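Enoyl-CoA hydratase (Mycobacterium tuberculosis, PDB 5KJP) probably catalyses the hydration of trans-2-enoyl-CoA thioesters to 3-hydroxyacyl-CoA in fatty-acid metabolism, as a member of the crotonase superfamily. Local coordinates at residues A[52-57]-A[99-104]; A[113-118]-A[137-142]; A[107-112]-A[125-130]. All coordinates share one frame; numbering follows the deposited sequence.

Interaction 1: A[52-57]-A[99-104]; sequences DQLDGD and RPPTKP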
loop_
_atom_site.group_PDB
_atom_site.type_symbol
_atom_site.label_atom_id
_atom_site.label_comp_id
_atom_site.label_asym_id
_atom_site.label_seq_id
_atom_site.Cartn_x
_atom_site.Cartn_y
_atom_site.Cartn_z
ATOM N N ASP A 52 -4.982 -1.984 28.982
ATOM C CA ASP A 52 -4.552 -3.031 29.914
ATOM C C ASP A 52 -5.739 -3.892 30.313
ATOM O O ASP A 52 -5.634 -5.120 30.406
ATOM C CB ASP A 52 -3.899 -2.444 31.175
ATOM C CG ASP A 52 -2.566 -1.776 30.894
ATOM O OD1 ASP A 52 -2.008 -1.985 29.797
ATOM O OD2 ASP A 52 -2.071 -1.044 31.776
ATOM N N GLN A 53 -6.873 -3.241 30.550
ATOM C CA GLN A 53 -8.084 -3.953 30.935
ATOM C C GLN A 53 -8.549 -4.877 29.815
ATOM O O GLN A 53 -8.867 -6.046 30.054
ATOM C CB GLN A 53 -9.194 -2.970 31.293
ATOM C CG GLN A 53 -10.493 -3.640 31.712
ATOM C CD GLN A 53 -11.580 -2.634 32.044
ATOM O OE1 GLN A 53 -11.325 -1.431 32.121
ATOM N NE2 GLN A 53 -12.802 -3.119 32.230
ATOM N N LEU A 54 -8.595 -4.335 28.601
ATOM C CA LEU A 54 -8.955 -5.101 27.413
ATOM C C LEU A 54 -8.121 -6.369 27.294
ATOM O O LEU A 54 -8.662 -7.469 27.208
ATOM C CB LEU A 54 -8.777 -4.253 26.145
ATOM C CG LEU A 54 -8.839 -5.021 24.818
ATOM C CD1 LEU A 54 -10.248 -5.584 24.569
ATOM C CD2 LEU A 54 -8.375 -4.136 23.659
ATOM N N ASP A 55 -6.802 -6.212 27.308
ATOM C CA ASP A 55 -5.919 -7.337 27.023
ATOM C C ASP A 55 -5.851 -8.318 28.194
ATOM O O ASP A 55 -5.610 -9.510 27.997
ATOM C CB ASP A 55 -4.516 -6.840 26.659
ATOM C CG ASP A 55 -4.422 -6.361 25.212
ATOM O OD1 ASP A 55 -5.351 -6.649 24.423
ATOM O OD2 ASP A 55 -3.423 -5.697 24.864
ATOM N N GLY A 56 -6.094 -7.824 29.404
ATOM C CA GLY A 56 -5.971 -8.649 30.594
ATOM C C GLY A 56 -7.216 -9.430 30.977
ATOM O O GLY A 56 -7.143 -10.369 31.770
ATOM N N ASP A 57 -8.362 -9.050 30.424
ATOM C CA ASP A 57 -9.630 -9.651 30.830
ATOM C C ASP A 57 -10.079 -10.694 29.809
ATOM O O ASP A 57 -10.373 -10.364 28.664
ATOM C CB ASP A 57 -10.694 -8.561 31.003
ATOM C CG ASP A 57 -12.001 -9.082 31.589
ATOM O OD1 ASP A 57 -12.247 -10.307 31.588
ATOM O OD2 ASP A 57 -12.797 -8.240 32.050
ATOM N N ARG A 99 2.272 1.517 22.089
ATOM C CA ARG A 99 1.983 0.219 22.684
ATOM C C ARG A 99 0.552 -0.204 22.343
ATOM O O ARG A 99 -0.308 -0.265 23.224
ATOM C CB ARG A 99 2.188 0.274 24.203
ATOM C CG ARG A 99 2.057 -1.064 24.921
ATOM C CD ARG A 99 1.967 -0.870 26.425
ATOM N NE ARG A 99 1.582 -2.103 27.109
ATOM C CZ ARG A 99 2.402 -3.127 27.332
ATOM N NH1 ARG A 99 3.667 -3.074 26.930
ATOM N NH2 ARG A 99 1.957 -4.206 27.962
ATOM N N PRO A 100 0.288 -0.487 21.056
ATOM C CA PRO A 100 -1.067 -0.870 20.642
ATOM C C PRO A 100 -1.501 -2.165 21.326
ATOM O O PRO A 100 -0.655 -3.016 21.607
ATOM C CB PRO A 100 -0.939 -1.061 19.120
ATOM C CG PRO A 100 0.368 -0.442 18.742
ATOM C CD PRO A 100 1.246 -0.544 19.937
ATOM N N PRO A 101 -2.804 -2.314 21.600
ATOM C CA PRO A 101 -3.279 -3.516 22.293
ATOM C C PRO A 101 -3.092 -4.782 21.463
ATOM O O PRO A 101 -2.920 -4.716 20.242
ATOM C CB PRO A 101 -4.772 -3.233 22.508
ATOM C CG PRO A 101 -5.128 -2.306 21.388
ATOM C CD PRO A 101 -3.913 -1.435 21.190
ATOM N N THR A 102 -3.127 -5.924 22.138
ATOM C CA THR A 102 -3.082 -7.224 21.483
ATOM C C THR A 102 -4.417 -7.556 20.816
ATOM O O THR A 102 -4.463 -7.996 19.669
ATOM C CB THR A 102 -2.715 -8.310 22.493
ATOM O OG1 THR A 102 -1.408 -8.032 23.011
ATOM C CG2 THR A 102 -2.736 -9.697 21.847
ATOM N N LYS A 103 -5.503 -7.329 21.545
ATOM C CA LYS A 103 -6.839 -7.591 21.023
ATOM C C LYS A 103 -7.255 -6.483 20.045
ATOM O O LYS A 103 -6.675 -5.402 20.061
ATOM C CB LYS A 103 -7.828 -7.721 22.182
ATOM C CG LYS A 103 -7.572 -8.963 23.031
ATOM C CD LYS A 103 -8.495 -9.034 24.246
ATOM C CE LYS A 103 -8.117 -10.205 25.140
ATOM N NZ LYS A 103 -8.816 -10.150 26.455
ATOM N N PRO A 104 -8.248 -6.753 19.176
ATOM C CA PRO A 104 -8.636 -5.737 18.188
ATOM C C PRO A 104 -9.218 -4.468 18.815
ATOM O O PRO A 104 -9.939 -4.504 19.818
ATOM C CB PRO A 104 -9.696 -6.454 17.334
ATOM C CG PRO A 104 -9.437 -7.906 17.542
ATOM C CD PRO A 104 -8.957 -8.028 18.959
#

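Interaction 2: A[113-118]-A[137-142]; sequences ALAGGT and IPEVKR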
loop_
_atom_site.group_PDB
_atom_site.type_symbol
_atom_site.label_atom_id
_atom_site.label_comp_id
_atom_site.label_asym_id
_atom_site.label_seq_id
_atom_site.Cartn_x
_atom_site.Cartn_y
_atom_site.Cartn_z
ATOM N N ALA A 113 -10.842 14.276 14.247
ATOM C CA ALA A 113 -9.720 13.509 14.777
ATOM C C ALA A 113 -8.445 14.125 14.219
ATOM O O ALA A 113 -8.015 13.777 13.111
ATOM C CB ALA A 113 -9.823 12.034 14.387
ATOM N N LEU A 114 -7.854 15.060 14.958
ATOM C CA LEU A 114 -6.721 15.819 14.432
ATOM C C LEU A 114 -5.436 15.619 15.226
ATOM O O LEU A 114 -5.465 15.472 16.452
ATOM C CB LEU A 114 -7.055 17.315 14.389
ATOM C CG LEU A 114 -8.188 17.730 13.449
ATOM C CD1 LEU A 114 -8.554 19.195 13.667
ATOM C CD2 LEU A 114 -7.784 17.472 11.999
ATOM N N ALA A 115 -4.316 15.635 14.504
ATOM C CA ALA A 115 -2.978 15.527 15.082
ATOM C C ALA A 115 -2.889 14.256 15.909
ATOM O O ALA A 115 -3.074 13.161 15.376
ATOM C CB ALA A 115 -2.644 16.767 15.923
ATOM N N GLY A 116 -2.640 14.394 17.209
ATOM C CA GLY A 116 -2.651 13.240 18.100
ATOM C C GLY A 116 -3.927 12.409 18.015
ATOM O O GLY A 116 -3.905 11.196 18.235
ATOM N N GLY A 117 -5.042 13.058 17.691
ATOM C CA GLY A 117 -6.305 12.367 17.505
ATOM C C GLY A 117 -6.284 11.410 16.320
ATOM O O GLY A 117 -6.788 10.288 16.405
ATOM N N THR A 118 -5.701 11.855 15.207
ATOM C CA THR A 118 -5.530 10.983 14.055
ATOM C C THR A 118 -4.538 9.888 14.433
ATOM O O THR A 118 -4.703 8.732 14.050
ATOM C CB THR A 118 -5.058 11.777 12.798
ATOM O OG1 THR A 118 -6.208 12.284 12.105
ATOM C CG2 THR A 118 -4.252 10.894 11.844
ATOM N N ILE A 137 -3.097 15.691 10.101
ATOM C CA ILE A 137 -1.899 15.846 10.916
ATOM C C ILE A 137 -1.269 17.204 10.590
ATOM O O ILE A 137 -0.340 17.305 9.780
ATOM C CB ILE A 137 -0.894 14.693 10.690
ATOM C CG1 ILE A 137 -0.803 14.321 9.203
ATOM C CG2 ILE A 137 -1.325 13.457 11.493
ATOM C CD1 ILE A 137 0.323 13.322 8.888
ATOM N N PRO A 138 -1.794 18.267 11.212
ATOM C CA PRO A 138 -1.391 19.641 10.901
ATOM C C PRO A 138 -0.133 20.106 11.650
ATOM O O PRO A 138 0.136 21.309 11.672
ATOM C CB PRO A 138 -2.611 20.456 11.334
ATOM C CG PRO A 138 -3.172 19.687 12.477
ATOM C CD PRO A 138 -2.915 18.222 12.169
ATOM N N GLU A 139 0.627 19.176 12.225
ATOM C CA GLU A 139 1.773 19.529 13.068
ATOM C C GLU A 139 2.766 20.482 12.385
ATOM O O GLU A 139 3.285 21.398 13.027
ATOM C CB GLU A 139 2.500 18.255 13.530
ATOM C CG GLU A 139 1.830 17.523 14.715
ATOM C CD GLU A 139 0.691 16.578 14.307
ATOM O OE1 GLU A 139 0.094 16.767 13.226
ATOM O OE2 GLU A 139 0.391 15.633 15.076
ATOM N N VAL A 140 3.014 20.291 11.088
ATOM C CA VAL A 140 4.004 21.123 10.393
ATOM C C VAL A 140 3.597 22.594 10.343
ATOM O O VAL A 140 4.442 23.467 10.181
ATOM C CB VAL A 140 4.261 20.636 8.942
ATOM C CG1 VAL A 140 5.004 19.297 8.942
ATOM C CG2 VAL A 140 2.956 20.568 8.155
ATOM N N LYS A 141 2.303 22.869 10.483
ATOM C CA LYS A 141 1.821 24.253 10.491
ATOM C C LYS A 141 2.362 25.033 11.691
ATOM O O LYS A 141 2.483 26.262 11.640
ATOM C CB LYS A 141 0.291 24.289 10.493
ATOM C CG LYS A 141 -0.359 23.705 9.242
ATOM C CD LYS A 141 -1.871 23.907 9.269
ATOM C CE LYS A 141 -2.512 23.530 7.943
ATOM N NZ LYS A 141 -4.003 23.469 8.044
ATOM N N ARG A 142 2.671 24.305 12.763
ATOM C CA ARG A 142 3.230 24.881 13.984
ATOM C C ARG A 142 4.712 24.564 14.117
ATOM O O ARG A 142 5.274 24.646 15.214
ATOM C CB ARG A 142 2.495 24.363 15.225
ATOM C CG ARG A 142 1.004 24.627 15.245
ATOM C CD ARG A 142 0.342 23.862 16.385
ATOM N NE ARG A 142 -0.112 24.754 17.445
ATOM C CZ ARG A 142 0.542 24.962 18.583
ATOM N NH1 ARG A 142 1.687 24.333 18.821
ATOM N NH2 ARG A 142 0.048 25.798 19.486
#

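Interaction 3: A[107-112]-A[125-130]; sequences AAVEGY and DLIVAA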
loop_
_atom_site.group_PDB
_atom_site.type_symbol
_atom_site.label_atom_id
_atom_site.label_comp_id
_atom_site.label_asym_id
_atom_site.label_seq_id
_atom_site.Cartn_x
_atom_site.Cartn_y
_atom_site.Cartn_z
ATOM N N ALA A 107 -11.607 2.345 16.233
ATOM C CA ALA A 107 -11.866 3.746 16.552
ATOM C C ALA A 107 -13.186 4.193 15.923
ATOM O O ALA A 107 -13.392 4.025 14.720
ATOM C CB ALA A 107 -10.709 4.631 16.076
ATOM N N ALA A 108 -14.083 4.739 16.745
ATOM C CA ALA A 108 -15.355 5.271 16.256
ATOM C C ALA A 108 -15.302 6.790 16.236
ATOM O O ALA A 108 -15.398 7.444 17.282
ATOM C CB ALA A 108 -16.519 4.784 17.121
ATOM N N VAL A 109 -15.160 7.346 15.037
ATOM C CA VAL A 109 -14.823 8.758 14.879
ATOM C C VAL A 109 -16.024 9.613 14.480
ATOM O O VAL A 109 -16.694 9.332 13.488
ATOM C CB VAL A 109 -13.707 8.939 13.827
ATOM C CG1 VAL A 109 -13.409 10.430 13.593
ATOM C CG2 VAL A 109 -12.445 8.183 14.258
ATOM N N GLU A 110 -16.279 10.635 15.290
ATOM C CA GLU A 110 -17.197 11.726 14.974
ATOM C C GLU A 110 -16.383 13.018 14.961
ATOM O O GLU A 110 -15.340 13.105 15.625
ATOM C CB GLU A 110 -18.331 11.839 16.007
ATOM C CG GLU A 110 -19.176 10.582 16.219
ATOM C CD GLU A 110 -20.330 10.453 15.234
ATOM O OE1 GLU A 110 -20.579 11.401 14.454
ATOM O OE2 GLU A 110 -21.002 9.397 15.256
ATOM N N GLY A 111 -16.863 14.022 14.232
ATOM C CA GLY A 111 -16.254 15.343 14.258
ATOM C C GLY A 111 -14.795 15.302 13.847
ATOM O O GLY A 111 -14.447 14.658 12.867
ATOM N N TYR A 112 -13.931 15.963 14.609
ATOM C CA TYR A 112 -12.517 16.010 14.251
ATOM C C TYR A 112 -11.665 14.998 15.005
ATOM O O TYR A 112 -11.765 14.872 16.232
ATOM C CB TYR A 112 -11.950 17.410 14.495
ATOM C CG TYR A 112 -12.385 18.429 13.474
ATOM C CD1 TYR A 112 -11.780 18.490 12.227
ATOM C CD2 TYR A 112 -13.400 19.333 13.757
ATOM C CE1 TYR A 112 -12.172 19.421 11.287
ATOM C CE2 TYR A 112 -13.801 20.271 12.820
ATOM C CZ TYR A 112 -13.181 20.308 11.586
ATOM O OH TYR A 112 -13.569 21.235 10.646
ATOM N N ASP A 125 -6.946 -0.658 14.958
ATOM C CA ASP A 125 -6.845 -1.575 13.827
ATOM C C ASP A 125 -7.831 -1.231 12.729
ATOM O O ASP A 125 -7.575 -1.458 11.547
ATOM C CB ASP A 125 -7.091 -3.002 14.295
ATOM C CG ASP A 125 -6.163 -3.400 15.407
ATOM O OD1 ASP A 125 -4.933 -3.328 15.194
ATOM O OD2 ASP A 125 -6.662 -3.750 16.493
ATOM N N LEU A 126 -8.972 -0.704 13.148
ATOM C CA LEU A 126 -10.085 -0.448 12.255
ATOM C C LEU A 126 -10.670 0.905 12.606
ATOM O O LEU A 126 -10.645 1.314 13.774
ATOM C CB LEU A 126 -11.148 -1.538 12.388
ATOM C CG LEU A 126 -10.683 -2.979 12.179
ATOM C CD1 LEU A 126 -11.760 -3.965 12.572
ATOM C CD2 LEU A 126 -10.288 -3.178 10.723
ATOM N N ILE A 127 -11.190 1.602 11.601
ATOM C CA ILE A 127 -11.809 2.897 11.828
ATOM C C ILE A 127 -13.215 2.953 11.245
ATOM O O ILE A 127 -13.433 2.677 10.060
ATOM C CB ILE A 127 -10.961 4.042 11.226
ATOM C CG1 ILE A 127 -9.566 4.074 11.867
ATOM C CG2 ILE A 127 -11.680 5.388 11.405
ATOM C CD1 ILE A 127 -8.594 5.069 11.212
ATOM N N VAL A 128 -14.167 3.296 12.101
ATOM C CA VAL A 128 -15.512 3.646 11.676
ATOM C C VAL A 128 -15.651 5.148 11.838
ATOM O O VAL A 128 -15.374 5.685 12.913
ATOM C CB VAL A 128 -16.580 2.918 12.512
ATOM C CG1 VAL A 128 -17.983 3.362 12.095
ATOM C CG2 VAL A 128 -16.409 1.404 12.369
ATOM N N ALA A 129 -16.046 5.843 10.778
ATOM C CA ALA A 129 -16.109 7.298 10.860
ATOM C C ALA A 129 -17.414 7.856 10.305
ATOM O O ALA A 129 -17.928 7.383 9.284
ATOM C CB ALA A 129 -14.914 7.917 10.128
ATOM N N ALA A 130 -17.946 8.863 10.987
ATOM C CA ALA A 130 -19.110 9.587 10.491
ATOM C C ALA A 130 -18.776 10.254 9.162
ATOM O O ALA A 130 -17.643 10.664 8.938
ATOM C CB ALA A 130 -19.573 10.623 11.510
#

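Interaction 1: A[52-57]-A[99-104]
Asp55, in the last turn of helix 41-56, faces Lys103 of an irregular run of chain that precedes strand 105-109, their CA atoms 6.1 Å apart. The contact illustrates how a helix end can be tied to a loop without regular secondary structure. The Asp55 carboxylate spans two successive backbone amides: OD2 accepts from Thr102 N at 2.8 Å with a nearly straight N-H (174°), and OD1 accepts from Lys103 N at 3.0 Å. Both donors arrive on the syn sides and somewhat out of the carboxylate plane, and this double grip should fix the rotation of the acid while satisfying two loop amides.

Lys103 answers in the reverse direction. Beyond CG its chain is extended, with chi2 at 176°, and slides past Leu54 in the opposite sense, CD lying 3.9 Å from Leu54 CD1. It thereby delivers NZ to Leu54 O at 2.8 Å, in the carbonyl plane; NZ also bonds Leu60 O further on. An ammonium group thus sits by the carbonyl end of the helix, where it would probably offset the partial negative charge of the terminal turn. The other Leu54 branch, CD2, leans on Pro101 CB at 3.9 Å and adds an apolar contact beside the polar ones. Lys216 of helix 209-221 holds the carbonyls of Pro101 and Lys103. A carboxylate bonding two successive loop amides and a lysine bonding a carbonyl of the last helical turn together join helix 41-56 to the lead-in of strand 105-109 in the crotonase fold.

Interaction 2: A[113-118]-A[137-142]
Ala115 is met by two side chains of the 137-142 segment that approach from directions about a right angle apart, and their different orientations set the character of the contact. Glu139 is bent at its second torsion (chi2 84°), which folds its carboxylate back over the alanine. The methyl group sits well above the plane of the acid and towards one oxygen, Ala115 CB being 3.3 Å from Glu139 OE2. That same oxygen stands 3.9 Å from Gly116 N, close but not a bonding distance. Pro138 comes from another direction: its ring carbon CD rests against the backbone of the alanine, 3.8 Å from Ala115 N, and against CB at 4.0 Å.

Deeper in, Thr118 and Ile137 cross at about a right angle and meet through their methyl groups, Thr118 CG2 to Ile137 CG2 at 3.9 Å. The hydroxyl on the other branch of the threonine is turned back to its own segment, where OG1 gives a bond of 2.6 Å to Ala113 O from above the carbonyl plane; it is also bonded with Gly136 N. The long branch of Ile137 heads away from this meeting point, and the residue packs on Leu151 and Leu154 of helix 150-157.

Ala115, at the N-cap position with a positive phi of 56°, turns the chain from strand 112-114 into helix 116-123. Crotonases form one half of their oxyanion hole at such a glycine-rich helix start, and the turn is consistent with that role here. The two segments themselves meet by van der Waals contact, while polar ties run through Gly136, bonded to the Ala115 backbone and to Thr118: the carboxylate is placed beside the helix start without being tied to it by a direct bond.

Interaction 3: A[107-112]-A[125-130]
With chi1 at 177°, Val109 sets CG2 opposite the carbonyl carbon, pointing back towards the start of its strand and within reach of Ile127 on the next, whereas Ile127 holds CG2 opposite its backbone N. The two branches meet at 4.1 Å, Val109 CG2 to Ile127 CG2, with the side chains crossing at a slant. Glu110 is bent at its second torsion (chi2 -86°), and its chain doubles back so that OE1 lies 3.2 Å from Ala130 CB. The carboxylate is claimed by amides beyond the strands, OE1 by Gly191 N and OE2 by Ala193 N, at the start of helix 193-205.

Between these side chains runs a textbook parallel pairing, strand 105-109 beside strand 126-130, with axes inclined by 15°. Strand 112-114 and helix 116-123 lie in the connection, a crossover of the kind that recurs in the crotonase spiral fold. The bonds step forward along the chains: Ala107 N to Leu126 O at 2.8 Å, Val128 N to Ala107 O at 2.8 Å, Val109 N to Val128 O at 2.7 Å, and Ala130 N to Val109 O at 2.8 Å. Ala107 and Val109 each use amide and carbonyl towards two residues of 126-130, while Ala108 bonds to strand 62-67.

On one face Ala107, Val109, Ile127 and Ala129 lie together, Val109 CB standing 4.0 Å from Ala129 CB, and Phe135 of strand 134-136 packs over the last three. On the opposite face Ala108 packs on Ala197 and Val128 on Ala196 of helix 193-205. Ala108 O also accepts from Thr66 OG1, on the neighbouring strand 62-67.

Interactions 1 and 3 share a continuous stretch of chain: the loop closed by interaction 1 leads directly into strand 105-109, and the two touch where Pro104 CA comes 3.3 Å from Asp125 OD2. Lys216 serves both, through its salt bridge to Asp125. The segments of interactions 2 and 3 alternate along the chain and adjoin at residues 112 and 113, with centres 16 Å apart; the turn of interaction 2 probably borders the active site, judging by the family. Interactions 1 and 2 lie on opposite sides of the chain's centre, 25 Å between centres and about 11 Å between nearest atoms.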